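Internalin (Listeria monocytogenes serotype 4b, PDB 4FMZ) is probably a leucine-rich-repeat surface protein of the internalin family that serves bacterial adhesion to, and invasion of, host cells. Local coordinates at residues T66-L71 against S85-L90; K232-S237 against T252-D257; L286-S291 against L310-T315. All coordinates share one frame; numbering follows the deposited sequence. Where two conformers were deposited one is given.

Contact 1 (T66-L71 against S85-L90); sequences TNLEYL and SNLVKL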
ATOM      1  N   THR A  66      -0.805 -30.839   3.866  1.00 29.84           N
ATOM      2  CA  THR A  66       0.527 -30.811   3.272  1.00 30.33           C
ATOM      3  C   THR A  66       0.548 -30.298   1.829  1.00 34.16           C
ATOM      4  O   THR A  66       1.592 -29.788   1.424  1.00 33.82           O
ATOM      5  CB  THR A  66       1.202 -32.165   3.393  1.00 38.47           C
ATOM      6  OG1 THR A  66       0.345 -33.169   2.847  1.00 35.85           O
ATOM      7  CG2 THR A  66       1.565 -32.497   4.828  1.00 35.99           C
ATOM      8  N   ASN A  67      -0.584 -30.345   1.087  1.00 29.32           N
ATOM      9  CA  ASN A  67      -0.602 -29.839  -0.287  1.00 28.87           C
ATOM     10  C   ASN A  67      -1.175 -28.426  -0.398  1.00 31.22           C
ATOM     11  O   ASN A  67      -1.404 -27.947  -1.509  1.00 30.78           O
ATOM     12  CB  ASN A  67      -1.363 -30.793  -1.183  1.00 28.16           C
ATOM     13  CG  ASN A  67      -0.577 -32.038  -1.478  1.00 40.04           C
ATOM     14  OD1 ASN A  67       0.622 -32.011  -1.760  1.00 34.45           O
ATOM     15  ND2 ASN A  67      -1.236 -33.166  -1.359  1.00 31.40           N
ATOM     16  N   LEU A  68      -1.397 -27.759   0.740  1.00 27.68           N
ATOM     17  CA  LEU A  68      -1.947 -26.402   0.784  1.00 27.18           C
ATOM     18  C   LEU A  68      -0.989 -25.420   0.139  1.00 31.29           C
ATOM     19  O   LEU A  68       0.197 -25.385   0.486  1.00 30.95           O
ATOM     20  CB  LEU A  68      -2.245 -25.990   2.234  1.00 26.58           C
ATOM     21  CG  LEU A  68      -3.143 -24.787   2.471  1.00 30.07           C
ATOM     22  CD1 LEU A  68      -4.583 -25.055   2.001  1.00 30.79           C
ATOM     23  CD2 LEU A  68      -3.145 -24.429   3.937  1.00 31.83           C
ATOM     24  N   GLU A  69      -1.513 -24.639  -0.819  1.00 28.38           N
ATOM     25  CA  GLU A  69      -0.763 -23.629  -1.569  1.00 27.30           C
ATOM     26  C   GLU A  69      -1.288 -22.234  -1.273  1.00 29.88           C
ATOM     27  O   GLU A  69      -0.537 -21.266  -1.315  1.00 28.86           O
ATOM     28  CB  GLU A  69      -0.895 -23.882  -3.077  1.00 28.70           C
ATOM     29  CG  GLU A  69      -0.266 -25.167  -3.596  1.00 37.71           C
ATOM     30  CD  GLU A  69      -0.555 -25.437  -5.064  1.00 53.37           C
ATOM     31  OE1 GLU A  69      -0.908 -24.484  -5.798  1.00 45.77           O
ATOM     32  OE2 GLU A  69      -0.418 -26.606  -5.487  1.00 47.18           O
ATOM     33  N   TYR A  70      -2.597 -22.134  -1.016  1.00 26.65           N
ATOM     34  CA  TYR A  70      -3.288 -20.875  -0.796  1.00 25.90           C
ATOM     35  C   TYR A  70      -4.073 -20.949   0.512  1.00 28.85           C
ATOM     36  O   TYR A  70      -4.924 -21.816   0.687  1.00 26.97           O
ATOM     37  CB  TYR A  70      -4.197 -20.600  -2.010  1.00 27.65           C
ATOM     38  CG  TYR A  70      -5.010 -19.325  -2.007  1.00 29.55           C
ATOM     39  CD1 TYR A  70      -6.101 -19.173  -1.154  1.00 31.48           C
ATOM     40  CD2 TYR A  70      -4.800 -18.343  -2.974  1.00 30.26           C
ATOM     41  CE1 TYR A  70      -6.914 -18.043  -1.211  1.00 32.03           C
ATOM     42  CE2 TYR A  70      -5.609 -17.210  -3.041  1.00 31.05           C
ATOM     43  CZ  TYR A  70      -6.652 -17.055  -2.145  1.00 37.18           C
ATOM     44  OH  TYR A  70      -7.460 -15.950  -2.215  1.00 38.91           O
ATOM     45  N   LEU A  71      -3.772 -20.036   1.431  1.00 25.21           N
ATOM     46  CA  LEU A  71      -4.417 -20.011   2.728  1.00 25.00           C
ATOM     47  C   LEU A  71      -4.769 -18.597   3.114  1.00 28.84           C
ATOM     48  O   LEU A  71      -3.882 -17.745   3.204  1.00 28.57           O
ATOM     49  CB  LEU A  71      -3.505 -20.658   3.792  1.00 25.21           C
ATOM     50  CG  LEU A  71      -4.019 -20.596   5.235  1.00 29.47           C
ATOM     51  CD1 LEU A  71      -5.301 -21.406   5.415  1.00 29.06           C
ATOM     52  CD2 LEU A  71      -2.962 -21.056   6.190  1.00 31.38           C
ATOM     53  N   SER A  85       4.571 -24.112  10.074  1.00 28.47           N
ATOM     54  CA  SER A  85       6.024 -24.257   9.890  1.00 29.68           C
ATOM     55  C   SER A  85       6.482 -25.256   8.808  1.00 35.23           C
ATOM     56  O   SER A  85       7.512 -25.000   8.189  1.00 34.88           O
ATOM     57  CB  SER A  85       6.728 -24.576  11.203  1.00 33.70           C
ATOM     58  OG  SER A  85       6.456 -25.898  11.639  1.00 44.51           O
ATOM     59  N   ASN A  86       5.751 -26.349   8.567  1.00 32.39           N
ATOM     60  CA  ASN A  86       6.164 -27.325   7.554  1.00 32.61           C
ATOM     61  C   ASN A  86       5.271 -27.291   6.294  1.00 34.79           C
ATOM     62  O   ASN A  86       5.411 -28.150   5.424  1.00 34.75           O
ATOM     63  CB  ASN A  86       6.195 -28.730   8.158  1.00 35.19           C
ATOM     64  CG  ASN A  86       7.502 -29.066   8.821  1.00 68.19           C
ATOM     65  OD1 ASN A  86       7.831 -28.560   9.899  1.00 61.19           O
ATOM     66  ND2 ASN A  86       8.273 -29.941   8.191  1.00 67.16           N
ATOM     67  N   LEU A  87       4.409 -26.275   6.150  1.00 29.09           N
ATOM     68  CA  LEU A  87       3.554 -26.199   4.956  1.00 28.39           C
ATOM     69  C   LEU A  87       4.328 -25.478   3.843  1.00 31.61           C
ATOM     70  O   LEU A  87       3.953 -24.401   3.377  1.00 29.79           O
ATOM     71  CB  LEU A  87       2.202 -25.530   5.287  1.00 27.42           C
ATOM     72  CG  LEU A  87       1.343 -26.298   6.314  1.00 31.32           C
ATOM     73  CD1 LEU A  87       0.013 -25.595   6.564  1.00 30.31           C
ATOM     74  CD2 LEU A  87       1.114 -27.760   5.875  1.00 32.11           C
ATOM     75  N   VAL A  88       5.409 -26.124   3.400  1.00 28.75           N
ATOM     76  CA  VAL A  88       6.389 -25.568   2.465  1.00 29.07           C
ATOM     77  C   VAL A  88       5.848 -25.387   1.032  1.00 33.32           C
ATOM     78  O   VAL A  88       6.516 -24.718   0.253  1.00 34.61           O
ATOM     79  CB  VAL A  88       7.720 -26.367   2.481  1.00 33.42           C
ATOM     80  CG1 VAL A  88       8.382 -26.283   3.863  1.00 33.42           C
ATOM     81  CG2 VAL A  88       7.509 -27.825   2.045  1.00 33.42           C
ATOM     82  N   LYS A  89       4.650 -25.920   0.686  1.00 29.49           N
ATOM     83  CA  LYS A  89       4.078 -25.689  -0.655  1.00 28.18           C
ATOM     84  C   LYS A  89       3.269 -24.368  -0.710  1.00 30.97           C
ATOM     85  O   LYS A  89       2.763 -23.999  -1.776  1.00 30.48           O
ATOM     86  CB  LYS A  89       3.196 -26.860  -1.085  1.00 28.95           C
ATOM     87  CG  LYS A  89       3.973 -28.106  -1.483  1.00 29.13           C
ATOM     88  CD  LYS A  89       3.004 -29.136  -2.078  1.00 29.73           C
ATOM     89  CE  LYS A  89       3.664 -30.380  -2.594  1.00 39.81           C
ATOM     90  NZ  LYS A  89       2.701 -31.215  -3.354  1.00 50.39           N
ATOM     91  N   LEU A  90       3.143 -23.663   0.429  1.00 26.74           N
ATOM     92  CA  LEU A  90       2.424 -22.384   0.477  1.00 25.78           C
ATOM     93  C   LEU A  90       3.082 -21.333  -0.426  1.00 30.22           C
ATOM     94  O   LEU A  90       4.299 -21.094  -0.339  1.00 28.68           O
ATOM     95  CB  LEU A  90       2.324 -21.828   1.914  1.00 24.84           C
ATOM     96  CG  LEU A  90       1.255 -22.443   2.810  1.00 27.27           C
ATOM     97  CD1 LEU A  90       1.436 -21.960   4.240  1.00 26.58           C
ATOM     98  CD2 LEU A  90      -0.160 -22.137   2.302  1.00 28.14           C
TER
HETATM   99  O   HOH W   1       2.023 -26.916   2.034  1.00 27.98           O

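Contact 2 (K232-S237 against T252-D257); sequences KITDLS and TNQISD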
ATOM      1  N   LYS A 232       7.429  17.694   4.445  1.00 23.53           N
ATOM      2  CA  LYS A 232       8.093  19.000   4.582  1.00 23.56           C
ATOM      3  C   LYS A 232       8.786  19.364   3.263  1.00 25.67           C
ATOM      4  O   LYS A 232       9.879  19.922   3.263  1.00 26.24           O
ATOM      5  CB  LYS A 232       9.093  18.949   5.764  1.00 27.12           C
ATOM      6  CG  LYS A 232       8.432  18.719   7.134  1.00 43.45           C
ATOM      7  CD  LYS A 232       9.437  18.752   8.291  1.00 55.87           C
ATOM      8  CE  LYS A 232      10.221  17.480   8.505  1.00 67.14           C
ATOM      9  NZ  LYS A 232      11.187  17.602   9.630  1.00 77.72           N
ATOM     10  N   ILE A 233       8.142  19.050   2.130  1.00 21.54           N
ATOM     11  CA  ILE A 233       8.711  19.296   0.803  1.00 21.58           C
ATOM     12  C   ILE A 233       8.559  20.772   0.401  1.00 26.69           C
ATOM     13  O   ILE A 233       7.480  21.365   0.533  1.00 25.22           O
ATOM     14  CB  ILE A 233       8.074  18.349  -0.249  1.00 23.64           C
ATOM     15  CG1 ILE A 233       8.297  16.861   0.133  1.00 23.06           C
ATOM     16  CG2 ILE A 233       8.611  18.637  -1.663  1.00 24.50           C
ATOM     17  CD1 ILE A 233       7.235  15.929  -0.379  1.00 22.73           C
ATOM     18  N   THR A 234       9.643  21.338  -0.145  1.00 24.87           N
ATOM     19  CA  THR A 234       9.663  22.717  -0.623  1.00 25.26           C
ATOM     20  C   THR A 234       9.918  22.746  -2.130  1.00 30.94           C
ATOM     21  O   THR A 234       9.265  23.506  -2.841  1.00 32.30           O
ATOM     22  CB  THR A 234      10.723  23.553   0.129  1.00 30.82           C
ATOM     23  OG1 THR A 234      11.998  22.922  -0.011  1.00 34.93           O
ATOM     24  CG2 THR A 234      10.420  23.696   1.604  1.00 26.51           C
ATOM     25  N   ASP A 235      10.862  21.904  -2.610  1.00 27.02           N
ATOM     26  CA  ASP A 235      11.331  21.884  -3.989  1.00 25.88           C
ATOM     27  C   ASP A 235      10.744  20.741  -4.812  1.00 27.40           C
ATOM     28  O   ASP A 235      10.993  19.570  -4.530  1.00 27.21           O
ATOM     29  CB  ASP A 235      12.874  21.836  -4.009  1.00 27.79           C
ATOM     30  CG  ASP A 235      13.506  21.922  -5.385  1.00 36.14           C
ATOM     31  OD1 ASP A 235      12.811  22.330  -6.337  1.00 35.95           O
ATOM     32  OD2 ASP A 235      14.698  21.582  -5.508  1.00 43.94           O
ATOM     33  N   LEU A 236      10.035  21.116  -5.890  1.00 23.07           N
ATOM     34  CA  LEU A 236       9.389  20.203  -6.831  1.00 23.71           C
ATOM     35  C   LEU A 236      10.218  19.926  -8.086  1.00 27.31           C
ATOM     36  O   LEU A 236       9.804  19.084  -8.879  1.00 26.91           O
ATOM     37  CB  LEU A 236       8.013  20.753  -7.265  1.00 23.64           C
ATOM     38  CG  LEU A 236       6.908  20.835  -6.219  1.00 27.74           C
ATOM     39  CD1 LEU A 236       5.593  21.202  -6.862  1.00 27.15           C
ATOM     40  CD2 LEU A 236       6.757  19.518  -5.476  1.00 29.88           C
ATOM     41  N   SER A 237      11.375  20.600  -8.273  1.00 24.96           N
ATOM     42  CA  SER A 237      12.243  20.436  -9.456  1.00 25.48           C
ATOM     43  C   SER A 237      12.560  18.938  -9.764  1.00 28.54           C
ATOM     44  O   SER A 237      12.533  18.603 -10.951  1.00 26.89           O
ATOM     45  CB  SER A 237      13.515  21.287  -9.359  1.00 30.04           C
ATOM     46  OG  SER A 237      14.470  20.810  -8.423  1.00 39.87           O
ATOM     47  N   THR A 252      -0.457  19.934   1.754  1.00 20.77           N
ATOM     48  CA  THR A 252       0.053  20.045   3.133  1.00 20.73           C
ATOM     49  C   THR A 252       1.620  19.876   3.173  1.00 23.28           C
ATOM     50  O   THR A 252       2.184  19.052   3.911  1.00 23.25           O
ATOM     51  CB  THR A 252      -0.701  19.078   4.074  1.00 27.02           C
ATOM     52  OG1 THR A 252      -2.090  19.086   3.723  1.00 26.00           O
ATOM     53  CG2 THR A 252      -0.564  19.462   5.537  1.00 25.09           C
ATOM     54  N   ASN A 253       2.298  20.668   2.353  1.00 20.20           N
ATOM     55  CA  ASN A 253       3.758  20.699   2.311  1.00 20.59           C
ATOM     56  C   ASN A 253       4.210  22.163   2.467  1.00 23.38           C
ATOM     57  O   ASN A 253       3.435  22.968   2.985  1.00 22.74           O
ATOM     58  CB  ASN A 253       4.279  20.037   1.027  1.00 18.63           C
ATOM     59  CG  ASN A 253       4.409  18.552   1.174  1.00 33.20           C
ATOM     60  OD1 ASN A 253       5.286  18.069   1.873  1.00 21.91           O
ATOM     61  ND2 ASN A 253       3.530  17.793   0.538  1.00 23.35           N
ATOM     62  N   GLN A 254       5.443  22.503   2.044  1.00 21.86           N
ATOM     63  CA  GLN A 254       5.970  23.867   2.150  0.50 22.01           C
ATOM     64  C   GLN A 254       6.373  24.381   0.759  1.00 24.72           C
ATOM     65  O   GLN A 254       7.382  25.051   0.610  1.00 24.96           O
ATOM     66  CB  GLN A 254       7.153  23.901   3.140  0.50 24.24           C
ATOM     67  CG  GLN A 254       6.747  23.712   4.605  0.50 41.30           C
ATOM     68  CD  GLN A 254       7.912  23.374   5.506  0.50 58.95           C
ATOM     69  OE1 GLN A 254       8.951  24.044   5.516  0.50 53.72           O
ATOM     70  NE2 GLN A 254       7.743  22.346   6.324  0.50 51.80           N
ATOM     71  N   ILE A 255       5.572  24.064  -0.261  1.00 21.17           N
ATOM     72  CA  ILE A 255       5.828  24.446  -1.652  1.00 21.41           C
ATOM     73  C   ILE A 255       5.354  25.876  -1.917  1.00 26.10           C
ATOM     74  O   ILE A 255       4.220  26.214  -1.572  1.00 25.70           O
ATOM     75  CB  ILE A 255       5.110  23.428  -2.589  1.00 23.78           C
ATOM     76  CG1 ILE A 255       5.657  21.994  -2.386  1.00 23.47           C
ATOM     77  CG2 ILE A 255       5.144  23.850  -4.076  1.00 25.11           C
ATOM     78  CD1 ILE A 255       4.626  20.920  -2.694  1.00 27.11           C
ATOM     79  N   SER A 256       6.196  26.693  -2.565  1.00 22.87           N
ATOM     80  CA  SER A 256       5.804  28.056  -2.943  1.00 23.38           C
ATOM     81  C   SER A 256       5.931  28.251  -4.450  1.00 28.66           C
ATOM     82  O   SER A 256       5.471  29.261  -4.978  1.00 29.15           O
ATOM     83  CB  SER A 256       6.625  29.108  -2.196  1.00 26.19           C
ATOM     84  OG  SER A 256       8.016  28.946  -2.389  1.00 35.25           O
ATOM     85  N   ASP A 257       6.528  27.271  -5.141  1.00 25.15           N
ATOM     86  CA  ASP A 257       6.790  27.328  -6.573  1.00 25.65           C
ATOM     87  C   ASP A 257       6.419  25.993  -7.228  1.00 28.80           C
ATOM     88  O   ASP A 257       6.921  24.942  -6.820  1.00 28.32           O
ATOM     89  CB  ASP A 257       8.294  27.668  -6.788  1.00 28.57           C
ATOM     90  CG  ASP A 257       8.789  27.841  -8.212  1.00 43.21           C
ATOM     91  OD1 ASP A 257       8.087  27.410  -9.143  1.00 44.22           O
ATOM     92  OD2 ASP A 257       9.911  28.359  -8.387  1.00 51.89           O
TER
HETATM   93  O   HOH W   2      10.860  22.283   4.676  1.00 58.91           O
HETATM   94  O   HOH W   3       8.715  25.807  -3.767  1.00 24.89           O
HETATM   95  O   HOH W   4       9.429  23.800  -6.535  1.00 21.52           O

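Contact 3 (L286-S291 against L310-T315); sequences LSQLNS and LTNLTT. With EDO (1,2-ethanediol), chain F.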
ATOM      1  N   LEU A 286      -1.210  22.591 -18.858  1.00 32.93           N
ATOM      2  CA  LEU A 286      -1.791  21.333 -18.364  1.00 32.61           C
ATOM      3  C   LEU A 286      -3.300  21.247 -18.619  1.00 38.95           C
ATOM      4  O   LEU A 286      -4.078  20.936 -17.720  1.00 37.13           O
ATOM      5  CB  LEU A 286      -1.472  21.120 -16.872  1.00 31.44           C
ATOM      6  CG  LEU A 286      -0.025  21.337 -16.392  1.00 35.25           C
ATOM      7  CD1 LEU A 286       0.106  20.958 -14.932  1.00 35.01           C
ATOM      8  CD2 LEU A 286       0.981  20.563 -17.229  1.00 36.54           C
ATOM      9  N   SER A 287      -3.698  21.471 -19.879  1.00 39.31           N
ATOM     10  CA  SER A 287      -5.092  21.477 -20.349  1.00 40.21           C
ATOM     11  C   SER A 287      -5.836  20.126 -20.155  1.00 42.05           C
ATOM     12  O   SER A 287      -7.070  20.119 -20.160  1.00 42.20           O
ATOM     13  CB  SER A 287      -5.157  21.900 -21.818  1.00 45.66           C
ATOM     14  OG  SER A 287      -4.254  21.179 -22.646  1.00 54.96           O
ATOM     15  N   GLN A 288      -5.110  19.020 -19.933  1.00 36.74           N
ATOM     16  CA  GLN A 288      -5.698  17.690 -19.746  1.00 35.78           C
ATOM     17  C   GLN A 288      -6.203  17.451 -18.284  1.00 34.81           C
ATOM     18  O   GLN A 288      -6.880  16.449 -18.038  1.00 35.15           O
ATOM     19  CB  GLN A 288      -4.669  16.606 -20.165  1.00 37.85           C
ATOM     20  CG  GLN A 288      -5.267  15.259 -20.602  1.00 57.33           C
ATOM     21  CD  GLN A 288      -5.855  15.203 -22.005  1.00 82.59           C
ATOM     22  OE1 GLN A 288      -6.380  16.186 -22.555  1.00 78.49           O
ATOM     23  NE2 GLN A 288      -5.835  14.014 -22.595  1.00 76.76           N
ATOM     24  N   LEU A 289      -5.897  18.363 -17.336  1.00 28.02           N
ATOM     25  CA  LEU A 289      -6.309  18.263 -15.926  1.00 26.92           C
ATOM     26  C   LEU A 289      -7.839  18.105 -15.739  1.00 29.99           C
ATOM     27  O   LEU A 289      -8.603  18.808 -16.396  1.00 29.93           O
ATOM     28  CB  LEU A 289      -5.855  19.512 -15.142  1.00 26.02           C
ATOM     29  CG  LEU A 289      -4.417  19.533 -14.618  1.00 29.84           C
ATOM     30  CD1 LEU A 289      -4.021  20.961 -14.183  1.00 28.87           C
ATOM     31  CD2 LEU A 289      -4.221  18.521 -13.475  1.00 29.93           C
ATOM     32  N   ASN A 290      -8.267  17.184 -14.847  1.00 25.59           N
ATOM     33  CA  ASN A 290      -9.683  16.970 -14.511  1.00 25.76           C
ATOM     34  C   ASN A 290      -9.969  17.417 -13.081  1.00 29.51           C
ATOM     35  O   ASN A 290     -11.095  17.791 -12.770  1.00 29.80           O
ATOM     36  CB  ASN A 290     -10.096  15.482 -14.671  1.00 25.92           C
ATOM     37  CG  ASN A 290     -10.031  14.942 -16.084  1.00 55.61           C
ATOM     38  OD1 ASN A 290      -9.613  13.805 -16.309  1.00 48.62           O
ATOM     39  ND2 ASN A 290     -10.474  15.720 -17.069  1.00 52.47           N
ATOM     40  N   SER A 291      -8.963  17.310 -12.197  1.00 24.86           N
ATOM     41  CA  SER A 291      -9.109  17.643 -10.782  1.00 23.03           C
ATOM     42  C   SER A 291      -7.935  18.470 -10.338  1.00 24.59           C
ATOM     43  O   SER A 291      -6.774  18.076 -10.530  1.00 22.56           O
ATOM     44  CB  SER A 291      -9.227  16.379  -9.935  1.00 26.03           C
ATOM     45  OG  SER A 291     -10.203  15.506 -10.479  1.00 34.38           O
ATOM     46  N   LEU A 310      -8.675  25.879 -18.240  1.00 27.63           N
ATOM     47  CA  LEU A 310      -8.629  24.436 -17.986  1.00 27.37           C
ATOM     48  C   LEU A 310     -10.049  23.852 -18.050  1.00 31.71           C
ATOM     49  O   LEU A 310     -10.613  23.431 -17.037  1.00 30.37           O
ATOM     50  CB  LEU A 310      -7.955  24.152 -16.620  1.00 26.73           C
ATOM     51  CG  LEU A 310      -6.556  24.743 -16.421  1.00 30.51           C
ATOM     52  CD1 LEU A 310      -6.165  24.759 -14.953  1.00 29.80           C
ATOM     53  CD2 LEU A 310      -5.542  24.010 -17.252  1.00 32.36           C
ATOM     54  N   THR A 311     -10.602  23.795 -19.271  1.00 29.21           N
ATOM     55  CA  THR A 311     -11.989  23.410 -19.558  1.00 29.27           C
ATOM     56  C   THR A 311     -12.322  21.925 -19.320  1.00 33.38           C
ATOM     57  O   THR A 311     -13.513  21.590 -19.305  1.00 32.46           O
ATOM     58  CB  THR A 311     -12.392  23.859 -20.965  1.00 37.93           C
ATOM     59  OG1 THR A 311     -11.422  23.407 -21.903  1.00 39.68           O
ATOM     60  CG2 THR A 311     -12.548  25.383 -21.065  1.00 34.70           C
ATOM     61  N   ASN A 312     -11.327  21.048 -19.068  1.00 30.31           N
ATOM     62  CA  ASN A 312     -11.637  19.642 -18.768  1.00 30.03           C
ATOM     63  C   ASN A 312     -11.747  19.396 -17.256  1.00 31.01           C
ATOM     64  O   ASN A 312     -11.962  18.259 -16.841  1.00 30.34           O
ATOM     65  CB  ASN A 312     -10.635  18.668 -19.394  1.00 33.99           C
ATOM     66  CG  ASN A 312     -10.441  18.810 -20.880  1.00 58.05           C
ATOM     67  OD1 ASN A 312      -9.317  18.774 -21.343  1.00 57.14           O
ATOM     68  ND2 ASN A 312     -11.506  18.958 -21.669  1.00 48.63           N
ATOM     69  N   LEU A 313     -11.655  20.462 -16.435  1.00 25.86           N
ATOM     70  CA  LEU A 313     -11.790  20.351 -14.982  1.00 24.68           C
ATOM     71  C   LEU A 313     -13.202  19.967 -14.589  1.00 30.01           C
ATOM     72  O   LEU A 313     -14.162  20.575 -15.073  1.00 30.17           O
ATOM     73  CB  LEU A 313     -11.422  21.677 -14.267  1.00 23.84           C
ATOM     74  CG  LEU A 313      -9.939  22.061 -14.153  1.00 27.05           C
ATOM     75  CD1 LEU A 313      -9.799  23.395 -13.439  1.00 26.58           C
ATOM     76  CD2 LEU A 313      -9.129  21.008 -13.420  1.00 26.85           C
ATOM     77  N   THR A 314     -13.331  18.950 -13.729  1.00 26.59           N
ATOM     78  CA  THR A 314     -14.632  18.547 -13.195  1.00 26.67           C
ATOM     79  C   THR A 314     -14.634  18.824 -11.682  1.00 30.31           C
ATOM     80  O   THR A 314     -15.703  18.984 -11.090  1.00 29.88           O
ATOM     81  CB  THR A 314     -15.001  17.098 -13.544  1.00 29.03           C
ATOM     82  OG1 THR A 314     -13.983  16.240 -13.060  1.00 23.39           O
ATOM     83  CG2 THR A 314     -15.219  16.883 -15.039  1.00 28.67           C
ATOM     84  N   THR A 315     -13.428  18.924 -11.074  1.00 25.60           N
ATOM     85  CA  THR A 315     -13.253  19.249  -9.661  1.00 24.75           C
ATOM     86  C   THR A 315     -12.256  20.401  -9.527  1.00 25.95           C
ATOM     87  O   THR A 315     -11.158  20.349 -10.088  1.00 25.13           O
ATOM     88  CB  THR A 315     -12.840  18.008  -8.864  1.00 31.43           C
ATOM     89  OG1 THR A 315     -13.889  17.050  -8.966  1.00 31.89           O
ATOM     90  CG2 THR A 315     -12.604  18.304  -7.404  1.00 27.99           C
TER
HETATM   91  C1  EDO F 404      -9.037  12.665 -11.469  1.00 51.29           C
HETATM   92  O1  EDO F 404     -10.290  12.075 -11.127  1.00 53.33           O
HETATM   93  C2  EDO F 404      -8.320  11.847 -12.571  1.00 50.77           C
HETATM   94  O2  EDO F 404      -9.041  11.907 -13.796  1.00 50.02           O
HETATM   95  O   HOH W   5      -8.500  21.024 -18.206  1.00 30.60           O
HETATM   96  O   HOH W   6     -12.813  15.516 -10.884  1.00 24.70           O

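Contact 1 (T66-L71 against S85-L90)
T66, L68 and K89 hold one water between them: it donates to T66 O and to L68 O, the latter at 2.8 Å, and its oxygen accepts from K89 N at 3.1 Å. The water thus joins the two segments where L68 O and L90 N, though close, are badly angled for a direct bond. Farther out, K89 sends an extended side chain alongside N67, both pointing the same way, and its NZ donates to N67 OD1 at 2.7 Å. The ammonium meets that carbonyl fairly head-on (151° at the oxygen) but tilted from its plane, while N67 ND2 is used by E44 O, so both ends of the amide are held. On the inner side, L90 lies beside L68. With CG turned anti to the carbonyl carbon (chi1 -79°), L90 brings CD2 to 4.0 Å from L68 CG and 3.9 Å from L71 CB; L87 CD2 meets T66 CA at 4.1 Å. A CA-H...O contact from E69 CA to K89 O brings the backbones together just before strands 70-72 and 92-94. Buried leucines under a parallel backbone stack, repeated from coil to coil, mark the leucine-rich-repeat solenoid.

Contact 2 (K232-S237 against T252-D257)
I233 covers the oxygen end of one face of the N253 amide: its CB, CG1 and CD1 all sit on that side of the plane, CB 3.5 Å from N253 OD1. At the oxygen end the donor is backbone, I233 N reaching N253 OD1 at 3.0 Å in a nearly straight bond (165° at the hydrogen) tilted from the carbonyl plane; at the nitrogen end, ND2 is taken up by I228 O and I250 O. N253 turns its CG anti to its own carbonyl carbon (chi1 -85°), which sends the amide back toward the preceding coil and lays it alongside I233. The return bond runs from Q254 N to I233 O at 2.8 Å.

This is the asparagine position of the leucine-rich repeat, where a buried amide bonds to the backbone of its own and the preceding coil. N275, 22 residues on, does the same for I255 N.

Outside that row, T234 and Q254 run side by side, T234 CG2 3.6 Å from Q254 CB. Q254 was modelled in two conformers, so the place of its amide against K232 is doubtful. Inward, L236 crosses I255 at about a right angle, with L236 CD2 3.8 Å from I255 CD1. Past I255 the segments spread and waters fill in. One donates to T234 O and accepts from S256 N at 2.9 Å; another accepts from L236 N at 2.8 Å and donates to D257 O.

D235 folds back on its own segment in an Asx turn: S237 N reaches D235 OD1 at 3.0 Å from above the carboxylate plane, while S237 OG meets D235 OD2 on the syn side. D257 makes the corresponding bond in the next coil, its OD1 accepting from N259 N.

Contact 3 (L286-S291 against L310-T315)
N290 swings its amide toward N312 by two torsions: CG lies anti to the carbonyl carbon (chi1 -65°), and chi2 of 140° then directs ND2 onto N312 O at 3.0 Å. The oxygen lies close to the amide plane of N290, yet seen from the acceptor the nitrogen stands above the carbonyl plane, 40° out of it. Amide and backbone therefore meet turned against one another. The same chi2 turns N290 OD1 away from N312, and there it accepts from K268 NZ and, weakly, from O2 of a 1,2-ethanediol probably taken up from the crystallisation liquor.

N290 O carries the main backbone link. T314 N reaches it at 2.7 Å and T315 N at 3.1 Å, so two successive amides grip one carbonyl, the second almost in line with the C=O bond. From there S291 and T315 pair in parallel at the start of strands 291-293 and 315-317, neighbours in the strand row that lines the concave side of a leucine-rich-repeat solenoid. S291 CA also makes a CA-H...O contact with T315 O.

Both segments enter this row through type I turns, L286 to L289 and L310 to L313, the second following helix 304-308. Between the turns a water donates to S287 O and to L289 O, 2.9 Å away, and accepts from N312 N at 3.0 Å. A second water is shared by three hydroxyls, 2.6 Å from S291 OG and equally close to T314 OG1, with T315 OG1 completing the group.

Below the backbone, L313 CD2 packs 4.0 Å from L289 CB in the core, and L310 CD2 lies 3.4 Å from the backbone oxygen L286 O.

How the contacts relate
All three contacts join one coil of the solenoid to the next, but at different points of the turn. Contacts 1 and 3 sit where the chain leads into the strand row, and each has a water bridging two carbonyls of the earlier coil to an amide N of the later one. Contact 2 lies past the strands, as the chain leaves them. Contact 1 is near the N-terminal end, its centre about 48 Å from that of contact 2 and about 50 Å from that of contact 3, on the opposite side of the chain's centre. Contacts 2 and 3 have centres about 22 Å apart and nearest atoms about 10 Å apart, without touching.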